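Local coordinates for probable sugar ABC transporter, sugar-binding protein (PDB 2W7Y) that binds the blood group A-trisaccharide and probably delivers such glycans to a sugar ABC transporter of Streptococcus pneumoniae, at residues A[117-122]-A[314-319]; A[101-106]-A[310-315]; A[159-164]-A[174-179]. All blocks are in the same frame, centred on the assembly; numbering follows the deposited sequence.

Contact 1: residues A[117-122]-A[314-319]; sequences QKLVLD and SSKMSE
Lys316 lays the end of its side chain over Leu119, NZ coming 3.3 Å from the methyl CD1, the two chains meeting at a slant. The lysine runs nearly straight to CE and then bends (chi4 64°), which brings the ammonium back toward the turn at residues 117-118. There a water accepts from Lys316 NZ at 2.5 Å and donates to Gln117 O at 2.7 Å, so the link between lysine and helix end is indirect. One direct backbone bond joins the segments: Ser315 N to Leu119 O, 3.0 Å, with 156° at the hydrogen. The donor stands 54° out of the carbonyl plane, and Ser314 CA adds a CH...O contact to the same oxygen. Ser315 directs its CB at the other segment, 3.3 Å from Lys118 O, while its OG lies 3.0 Å from Val120 O. Within 314-319, Ser314 OG turns anti to its own backbone nitrogen and accepts from Lys316 N, an ST turn that folds the chain just where the lysine departs. Leu121 packs beyond the serines on Gln322 and Leu326 of helix 319-332. Lys118, with positive phi, is the C-prime residue of a Schellman motif ending helix 112-116; a single beta bridge, Val120 with Ser314, then ties this helix exit to the end of strand 311-313.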
loop_
_atom_site.group_PDB
_atom_site.type_symbol
_atom_site.label_atom_id
_atom_site.label_comp_id
_atom_site.label_asym_id
_atom_site.label_seq_id
_atom_site.Cartn_x
_atom_site.Cartn_y
_atom_site.Cartn_z
ATOM N N GLN A 117 -10.534 14.130 17.470
ATOM C CA GLN A 117 -10.091 15.340 18.157
ATOM C C GLN A 117 -9.938 16.502 17.179
ATOM O O GLN A 117 -9.488 17.585 17.567
ATOM C CB GLN A 117 -8.753 15.089 18.857
ATOM C CG GLN A 117 -8.822 14.238 20.112
ATOM C CD GLN A 117 -7.447 13.941 20.687
ATOM O OE1 GLN A 117 -7.083 12.782 20.879
ATOM N NE2 GLN A 117 -6.674 14.988 20.960
ATOM N N LYS A 118 -10.346 16.260 15.928
ATOM C CA LYS A 118 -10.096 17.131 14.753
ATOM C C LYS A 118 -8.734 17.821 14.707
ATOM O O LYS A 118 -8.633 19.038 14.508
ATOM C CB LYS A 118 -11.242 18.118 14.458
ATOM C CG LYS A 118 -12.044 18.586 15.636
ATOM C CD LYS A 118 -13.378 17.866 15.718
ATOM C CE LYS A 118 -14.466 18.617 14.965
ATOM N NZ LYS A 118 -15.821 18.183 15.408
ATOM N N LEU A 119 -7.695 17.011 14.870
ATOM C CA LEU A 119 -6.309 17.446 14.748
ATOM C C LEU A 119 -5.915 17.599 13.276
ATOM O O LEU A 119 -4.851 18.136 12.962
ATOM C CB LEU A 119 -5.397 16.421 15.432
ATOM C CG LEU A 119 -5.097 16.453 16.941
ATOM C CD1 LEU A 119 -6.140 17.178 17.779
ATOM C CD2 LEU A 119 -4.865 15.039 17.475
ATOM N N VAL A 120 -6.797 17.134 12.389
ATOM C CA VAL A 120 -6.533 17.038 10.950
ATOM C C VAL A 120 -7.500 17.920 10.158
ATOM O O VAL A 120 -8.694 17.980 10.471
ATOM C CB VAL A 120 -6.684 15.578 10.447
ATOM C CG1 VAL A 120 -6.057 15.414 9.085
ATOM C CG2 VAL A 120 -6.054 14.594 11.419
ATOM N N LEU A 121 -6.979 18.591 9.129
ATOM C CA LEU A 121 -7.783 19.466 8.273
ATOM C C LEU A 121 -8.585 18.695 7.218
ATOM O O LEU A 121 -8.083 17.747 6.613
ATOM C CB LEU A 121 -6.894 20.520 7.597
ATOM C CG LEU A 121 -7.530 21.523 6.631
ATOM C CD1 LEU A 121 -8.482 22.481 7.353
ATOM C CD2 LEU A 121 -6.454 22.298 5.903
ATOM N N ASP A 122 -9.836 19.107 7.022
ATOM C CA ASP A 122 -10.675 18.609 5.933
ATOM C C ASP A 122 -10.202 19.242 4.625
ATOM O O ASP A 122 -10.218 20.469 4.469
ATOM C CB ASP A 122 -12.153 18.928 6.206
ATOM C CG ASP A 122 -13.095 18.465 5.082
ATOM O OD1 ASP A 122 -12.740 17.587 4.268
ATOM O OD2 ASP A 122 -14.223 18.994 5.022
ATOM N N SER A 314 -2.199 19.490 9.575
ATOM C CA SER A 314 -2.682 19.933 10.876
ATOM C C SER A 314 -3.785 20.989 10.789
ATOM O O SER A 314 -3.765 21.849 9.912
ATOM C CB SER A 314 -1.512 20.463 11.710
ATOM O OG SER A 314 -1.949 20.956 12.964
ATOM N N SER A 315 -4.739 20.900 11.715
ATOM C CA SER A 315 -5.835 21.858 11.850
ATOM C C SER A 315 -5.439 23.071 12.684
ATOM O O SER A 315 -6.125 24.096 12.664
ATOM C CB SER A 315 -7.036 21.190 12.516
ATOM O OG SER A 315 -7.933 20.678 11.552
ATOM N N LYS A 316 -4.330 22.947 13.407
ATOM C CA LYS A 316 -3.957 23.910 14.435
ATOM C C LYS A 316 -2.808 24.825 14.020
ATOM O O LYS A 316 -1.799 24.942 14.718
ATOM C CB LYS A 316 -3.644 23.180 15.744
ATOM C CG LYS A 316 -4.844 22.453 16.319
ATOM C CD LYS A 316 -4.591 21.978 17.732
ATOM C CE LYS A 316 -5.892 21.575 18.401
ATOM N NZ LYS A 316 -6.515 20.414 17.722
HETATM N N MSE A 317 -2.979 25.488 12.883
HETATM C CA MSE A 317 -1.941 26.356 12.337
HETATM C C MSE A 317 -2.502 27.715 11.938
HETATM O O MSE A 317 -3.707 27.857 11.714
HETATM C CB MSE A 317 -1.278 25.699 11.123
HETATM C CG MSE A 317 -0.658 24.334 11.401
HETATM SE SE MSE A 317 0.397 23.693 9.901
HETATM C CE MSE A 317 -0.967 23.691 8.508
ATOM N N SER A 318 -1.617 28.706 11.841
ATOM C CA SER A 318 -1.988 30.031 11.358
ATOM C C SER A 318 -2.504 29.953 9.920
ATOM O O SER A 318 -2.247 28.972 9.211
ATOM C CB SER A 318 -0.800 30.994 11.453
ATOM O OG SER A 318 0.172 30.715 10.459
ATOM N N GLU A 319 -3.236 30.985 9.504
ATOM C CA GLU A 319 -3.840 31.039 8.174
ATOM C C GLU A 319 -2.811 30.897 7.052
ATOM O O GLU A 319 -3.064 30.214 6.057
ATOM C CB GLU A 319 -4.638 32.332 8.007
HETATM O O HOH W 1 -9.017 20.171 18.011
#

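Contact 2: residues A[101-106]-A[310-315]; sequences DVIDLA and GITISS. With GAL (beta-D-galactopyranose), chain C; FUC (alpha-L-fucopyranose), chain B.
Ile103 and Thr312 stand side by side on one face of the sheet, pointing the same way, with Ile103 CG2 4.0 Å from Thr312 CB. Ile103 CG1 lies anti to the backbone N (chi1 -172°), which leaves CG2 as the branch turned to the threonine; the rest of the side chain leads off toward Ile89 of helix 86-94. Leu105 approaches Thr312 at a slant instead, its CD1 3.4 Å from Thr312 OG1. That hydroxyl donates to Gly310 O at 2.9 Å and is also hydrogen-bonded to Thr151. Gly310 O is thus gripped twice, since Leu105 N reaches it at 2.9 Å from the opposite face of the carbonyl plane. The other face carries Val102, Asp104, Ile311 and Ile313. Here the closest apolar side-chain pair is Val102 CG1 to Ile311 CG2, 4.3 Å, and Ala325 of helix 319-332 covers Val102 and Ile313. Between the two faces the strands run antiparallel, their axes at 157°. Ile103 and Thr312 form the hydrogen-bonded pair: Ile103 N to Thr312 O lies in the carbonyl plane, whereas the return bond from Thr312 N is more bent, 140° at the hydrogen. At one end a water bridges Asp101 OD2 and Ser314 OG, which also accepts from Lys316 N, and Asp101 OD1 has a salt bridge to Lys321. At the other, Asp104 OD2 accepts from Ala106 N at 3.3 Å, an Asx turn with the donor above the carboxylate plane. This turn leads the chain to the sugar: galactose O4 donates to Ala106 O at 2.9 Å, and Ala106 CB meets fucose O5 at 3.3 Å. The chain leaving strand 102-104 enters the glycan pocket at Ala106, as fits the ligand cleft of a solute-binding protein.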
loop_
_atom_site.group_PDB
_atom_site.type_symbol
_atom_site.label_atom_id
_atom_site.label_comp_id
_atom_site.label_asym_id
_atom_site.label_seq_id
_atom_site.Cartn_x
_atom_site.Cartn_y
_atom_site.Cartn_z
ATOM N N ASP A 101 2.717 19.443 11.303
ATOM C CA ASP A 101 2.229 20.456 10.357
ATOM C C ASP A 101 1.752 19.817 9.051
ATOM O O ASP A 101 0.601 19.989 8.650
ATOM C CB ASP A 101 3.303 21.511 10.078
ATOM C CG ASP A 101 3.591 22.398 11.279
ATOM O OD1 ASP A 101 4.596 23.139 11.221
ATOM O OD2 ASP A 101 2.827 22.370 12.273
ATOM N N VAL A 102 2.650 19.080 8.402
ATOM C CA VAL A 102 2.333 18.311 7.198
ATOM C C VAL A 102 3.044 16.972 7.330
ATOM O O VAL A 102 4.217 16.927 7.705
ATOM C CB VAL A 102 2.820 19.022 5.896
ATOM C CG1 VAL A 102 2.471 18.197 4.645
ATOM C CG2 VAL A 102 2.240 20.426 5.777
ATOM N N ILE A 103 2.332 15.883 7.052
ATOM C CA ILE A 103 2.963 14.567 6.977
ATOM C C ILE A 103 2.481 13.790 5.754
ATOM O O ILE A 103 1.287 13.773 5.462
ATOM C CB ILE A 103 2.802 13.742 8.296
ATOM C CG1 ILE A 103 3.642 12.452 8.246
ATOM C CG2 ILE A 103 1.320 13.475 8.612
ATOM C CD1 ILE A 103 3.989 11.862 9.603
ATOM N N ASP A 104 3.424 13.193 5.028
ATOM C CA ASP A 104 3.107 12.224 3.985
ATOM C C ASP A 104 3.152 10.838 4.607
ATOM O O ASP A 104 4.220 10.316 4.934
ATOM C CB ASP A 104 4.068 12.328 2.788
ATOM C CG ASP A 104 3.836 11.227 1.745
ATOM O OD1 ASP A 104 4.813 10.848 1.062
ATOM O OD2 ASP A 104 2.693 10.728 1.611
ATOM N N LEU A 105 1.970 10.255 4.767
ATOM C CA LEU A 105 1.804 8.993 5.465
ATOM C C LEU A 105 2.234 7.784 4.640
ATOM O O LEU A 105 2.393 6.695 5.186
ATOM C CB LEU A 105 0.358 8.848 5.945
ATOM C CG LEU A 105 -0.016 9.740 7.132
ATOM C CD1 LEU A 105 -1.494 9.628 7.427
ATOM C CD2 LEU A 105 0.814 9.365 8.367
ATOM N N ALA A 106 2.417 7.986 3.336
ATOM C CA ALA A 106 2.988 6.975 2.434
ATOM C C ALA A 106 2.232 5.642 2.418
ATOM O O ALA A 106 2.846 4.572 2.402
ATOM C CB ALA A 106 4.466 6.750 2.748
ATOM N N GLY A 310 -1.828 9.730 2.688
ATOM C CA GLY A 310 -0.765 10.482 2.048
ATOM C C GLY A 310 -0.522 11.796 2.741
ATOM O O GLY A 310 -0.259 11.831 3.943
ATOM N N ILE A 311 -0.614 12.876 1.970
ATOM C CA ILE A 311 -0.448 14.231 2.486
ATOM C C ILE A 311 -1.584 14.567 3.449
ATOM O O ILE A 311 -2.758 14.556 3.075
ATOM C CB ILE A 311 -0.318 15.257 1.330
ATOM C CG1 ILE A 311 1.033 15.069 0.633
ATOM C CG2 ILE A 311 -0.454 16.691 1.833
ATOM C CD1 ILE A 311 1.083 15.591 -0.782
ATOM N N THR A 312 -1.205 14.835 4.696
ATOM C CA THR A 312 -2.140 15.036 5.798
ATOM C C THR A 312 -1.701 16.278 6.577
ATOM O O THR A 312 -0.532 16.408 6.939
ATOM C CB THR A 312 -2.155 13.808 6.731
ATOM O OG1 THR A 312 -2.177 12.607 5.952
ATOM C CG2 THR A 312 -3.362 13.829 7.625
ATOM N N ILE A 313 -2.631 17.197 6.818
ATOM C CA ILE A 313 -2.265 18.508 7.369
ATOM C C ILE A 313 -2.968 18.886 8.674
ATOM O O ILE A 313 -4.161 18.632 8.854
ATOM C CB ILE A 313 -2.336 19.643 6.282
ATOM C CG1 ILE A 313 -3.030 20.897 6.819
ATOM C CG2 ILE A 313 -3.033 19.141 5.022
ATOM C CD1 ILE A 313 -2.942 22.102 5.918
ATOM N N SER A 314 -2.199 19.490 9.575
ATOM C CA SER A 314 -2.682 19.933 10.876
ATOM C C SER A 314 -3.785 20.989 10.789
ATOM O O SER A 314 -3.765 21.849 9.912
ATOM C CB SER A 314 -1.512 20.463 11.710
ATOM O OG SER A 314 -1.949 20.956 12.964
ATOM N N SER A 315 -4.739 20.900 11.715
ATOM C CA SER A 315 -5.835 21.858 11.850
ATOM C C SER A 315 -5.439 23.071 12.684
ATOM O O SER A 315 -6.125 24.096 12.664
ATOM C CB SER A 315 -7.036 21.190 12.516
ATOM O OG SER A 315 -7.933 20.678 11.552
HETATM C C1 GAL C . 5.926 4.352 -1.324
HETATM C C2 GAL C . 5.670 3.548 -0.049
HETATM C C3 GAL C . 4.757 2.352 -0.336
HETATM C C4 GAL C . 3.521 2.756 -1.147
HETATM C C5 GAL C . 3.973 3.528 -2.395
HETATM C C6 GAL C . 2.827 3.983 -3.301
HETATM O O1 GAL C . 6.528 5.578 -0.976
HETATM O O2 GAL C . 6.917 3.107 0.448
HETATM O O3 GAL C . 4.389 1.729 0.873
HETATM O O4 GAL C . 2.672 3.533 -0.334
HETATM O O5 GAL C . 4.727 4.659 -2.003
HETATM O O6 GAL C . 3.330 4.200 -4.606
HETATM C C1 FUC B . 7.147 3.429 1.844
HETATM C C2 FUC B . 8.498 2.865 2.288
HETATM C C3 FUC B . 9.628 3.696 1.676
HETATM C C4 FUC B . 9.480 5.160 2.090
HETATM C C5 FUC B . 8.084 5.659 1.700
HETATM C C6 FUC B . 7.809 7.078 2.186
HETATM O O2 FUC B . 8.608 1.526 1.874
HETATM O O3 FUC B . 10.894 3.185 2.033
HETATM O O4 FUC B . 9.680 5.299 3.484
HETATM O O5 FUC B . 7.058 4.806 2.188
HETATM O O HOH W 2 0.780 21.466 13.662
#

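Contact 3: residues A[159-164]-A[174-179]; sequences MGLWYN and KTPDQW
Thr175 is the first residue of 174-179 to meet the strand, its methyl CG2 lying 3.7 Å from Tyr163 CE2 at a slant to the phenol ring. Thr175 N donates to Gln178 OE1 at 3.0 Å and Gln178 N to Thr175 O, so the following turn fastens this end of the segment. Next comes Pro176, which points its CD-CG edge at the face of Tyr163: CD sits 3.5 Å from the ring centroid and 5° off the normal, a CH-pi contact, while CG leans toward the CD1 side. Tyr163 CG occupies the position between backbone N and carbonyl carbon (chi1 80°), presenting that face to the proline. Leu161, two residues earlier on the same strand side, adds CD2 at 4.0 Å from Pro176 CG. The short 3-10 turn 176-178 then brings Trp179 back beneath the proline, Pro176 CA standing 3.5 Å above the indole plane. The indole's rim meets Leu161, CZ3 to CD1 being 4.0 Å, near the ring plane. Phe168 and Phe185 stack edge-to-face on Tyr163 and Trp179 respectively. The loop that follows helix 165-171 thereby folds back onto strand 157-164, a strand-helix connection closed by a proline-aromatic CH-pi contact.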
loop_
_atom_site.group_PDB
_atom_site.type_symbol
_atom_site.label_atom_id
_atom_site.label_comp_id
_atom_site.label_asym_id
_atom_site.label_seq_id
_atom_site.Cartn_x
_atom_site.Cartn_y
_atom_site.Cartn_z
HETATM N N MSE A 159 -2.033 -2.259 -6.267
HETATM C CA MSE A 159 -1.267 -3.447 -5.897
HETATM C C MSE A 159 -1.776 -4.787 -6.446
HETATM O O MSE A 159 -2.868 -5.247 -6.097
HETATM C CB MSE A 159 -1.119 -3.510 -4.374
HETATM C CG MSE A 159 -0.641 -4.844 -3.845
HETATM SE SE MSE A 159 0.032 -4.702 -2.036
HETATM C CE MSE A 159 -1.463 -3.802 -1.200
ATOM N N GLY A 160 -0.964 -5.401 -7.301
ATOM C CA GLY A 160 -1.103 -6.812 -7.640
ATOM C C GLY A 160 -0.015 -7.580 -6.913
ATOM O O GLY A 160 0.196 -7.392 -5.712
ATOM N N LEU A 161 0.688 -8.446 -7.632
ATOM C CA LEU A 161 1.830 -9.144 -7.050
ATOM C C LEU A 161 2.934 -9.353 -8.096
ATOM O O LEU A 161 2.763 -8.988 -9.266
ATOM C CB LEU A 161 1.379 -10.448 -6.348
ATOM C CG LEU A 161 1.200 -11.862 -6.944
ATOM C CD1 LEU A 161 0.035 -12.576 -6.257
ATOM C CD2 LEU A 161 1.007 -11.913 -8.437
ATOM N N TRP A 162 4.065 -9.911 -7.666
ATOM C CA TRP A 162 5.172 -10.203 -8.574
ATOM C C TRP A 162 5.592 -11.660 -8.459
ATOM O O TRP A 162 5.528 -12.244 -7.380
ATOM C CB TRP A 162 6.361 -9.278 -8.306
ATOM C CG TRP A 162 6.024 -7.819 -8.452
ATOM C CD1 TRP A 162 5.544 -6.986 -7.479
ATOM C CD2 TRP A 162 6.142 -7.024 -9.638
ATOM N NE1 TRP A 162 5.359 -5.724 -7.985
ATOM C CE2 TRP A 162 5.713 -5.717 -9.307
ATOM C CE3 TRP A 162 6.572 -7.285 -10.948
ATOM C CZ2 TRP A 162 5.699 -4.673 -10.243
ATOM C CZ3 TRP A 162 6.554 -6.252 -11.876
ATOM C CH2 TRP A 162 6.124 -4.959 -11.518
ATOM N N TYR A 163 6.014 -12.245 -9.576
ATOM C CA TYR A 163 6.440 -13.641 -9.584
ATOM C C TYR A 163 7.634 -13.875 -10.505
ATOM O O TYR A 163 7.827 -13.146 -11.485
ATOM C CB TYR A 163 5.272 -14.568 -9.946
ATOM C CG TYR A 163 4.959 -14.658 -11.424
ATOM C CD1 TYR A 163 4.256 -13.643 -12.072
ATOM C CD2 TYR A 163 5.354 -15.772 -12.172
ATOM C CE1 TYR A 163 3.961 -13.724 -13.428
ATOM C CE2 TYR A 163 5.065 -15.864 -13.530
ATOM C CZ TYR A 163 4.371 -14.836 -14.151
ATOM O OH TYR A 163 4.081 -14.922 -15.488
ATOM N N ASN A 164 8.435 -14.883 -10.168
ATOM C CA ASN A 164 9.575 -15.285 -10.983
ATOM C C ASN A 164 9.148 -16.315 -12.025
ATOM O O ASN A 164 8.821 -17.456 -11.684
ATOM C CB ASN A 164 10.702 -15.833 -10.100
ATOM C CG ASN A 164 12.015 -16.010 -10.852
ATOM O OD1 ASN A 164 12.060 -16.604 -11.928
ATOM N ND2 ASN A 164 13.095 -15.500 -10.276
ATOM N N LYS A 174 1.508 -23.494 -12.052
ATOM C CA LYS A 174 0.570 -22.552 -12.663
ATOM C C LYS A 174 0.980 -21.122 -12.333
ATOM O O LYS A 174 1.239 -20.793 -11.177
ATOM C CB LYS A 174 -0.855 -22.796 -12.154
ATOM C CG LYS A 174 -1.573 -24.009 -12.745
ATOM C CD LYS A 174 -2.962 -24.132 -12.121
ATOM C CE LYS A 174 -3.704 -25.369 -12.592
ATOM N NZ LYS A 174 -4.367 -25.133 -13.894
ATOM N N THR A 175 1.052 -20.279 -13.357
ATOM C CA THR A 175 1.394 -18.872 -13.167
ATOM C C THR A 175 0.155 -18.118 -12.656
ATOM O O THR A 175 -0.961 -18.625 -12.788
ATOM C CB THR A 175 1.973 -18.252 -14.462
ATOM O OG1 THR A 175 1.076 -18.477 -15.555
ATOM C CG2 THR A 175 3.316 -18.880 -14.793
ATOM N N PRO A 176 0.343 -16.931 -12.032
ATOM C CA PRO A 176 -0.768 -16.143 -11.483
ATOM C C PRO A 176 -2.010 -15.978 -12.372
ATOM O O PRO A 176 -3.128 -15.953 -11.855
ATOM C CB PRO A 176 -0.113 -14.795 -11.200
ATOM C CG PRO A 176 1.262 -15.166 -10.808
ATOM C CD PRO A 176 1.637 -16.274 -11.756
ATOM N N ASP A 177 -1.821 -15.882 -13.685
ATOM C CA ASP A 177 -2.942 -15.774 -14.626
ATOM C C ASP A 177 -3.749 -17.076 -14.739
ATOM O O ASP A 177 -4.858 -17.079 -15.282
ATOM C CB ASP A 177 -2.451 -15.324 -16.008
ATOM C CG ASP A 177 -1.423 -16.278 -16.602
ATOM O OD1 ASP A 177 -1.651 -16.796 -17.716
ATOM O OD2 ASP A 177 -0.387 -16.518 -15.946
ATOM N N GLN A 178 -3.192 -18.172 -14.223
ATOM C CA GLN A 178 -3.868 -19.473 -14.238
ATOM C C GLN A 178 -4.531 -19.799 -12.898
ATOM O O GLN A 178 -5.199 -20.826 -12.771
ATOM C CB GLN A 178 -2.894 -20.603 -14.624
ATOM C CG GLN A 178 -2.197 -20.430 -15.975
ATOM C CD GLN A 178 -1.158 -21.510 -16.244
ATOM O OE1 GLN A 178 0.043 -21.307 -16.029
ATOM N NE2 GLN A 178 -1.618 -22.671 -16.706
ATOM N N TRP A 179 -4.339 -18.937 -11.902
ATOM C CA TRP A 179 -4.921 -19.149 -10.572
ATOM C C TRP A 179 -6.381 -18.715 -10.520
ATOM O O TRP A 179 -6.687 -17.576 -10.161
ATOM C CB TRP A 179 -4.138 -18.411 -9.481
ATOM C CG TRP A 179 -2.695 -18.797 -9.335
ATOM C CD1 TRP A 179 -2.095 -19.940 -9.776
ATOM C CD2 TRP A 179 -1.680 -18.042 -8.664
ATOM N NE1 TRP A 179 -0.764 -19.935 -9.437
ATOM C CE2 TRP A 179 -0.480 -18.783 -8.755
ATOM C CE3 TRP A 179 -1.665 -16.804 -8.000
ATOM C CZ2 TRP A 179 0.723 -18.331 -8.209
ATOM C CZ3 TRP A 179 -0.466 -16.353 -7.455
ATOM C CH2 TRP A 179 0.713 -17.116 -7.567
#

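In the fold
Contacts 1 and 2 adjoin, their centres 10 Å apart, and share Ser314 and Ser315: strand 311-313 pairs with 102-104 in contact 2, and the chain leaving it meets 117-122 in contact 1. A probable hydrogen bond from Leu121 N to Ile313 O, 2.8 Å, joins them. Contact 3 lies across the chain's centre, about 43 Å from contact 1 and 34 Å from contact 2 between centres, on strand 157-164 of a different sheet. In sequence it is nested inside the loops closed by both others. The chain therefore leaves one sheet, builds another and returns, consistent with the two-lobed solute-binding fold, with the glycan bound between lobes.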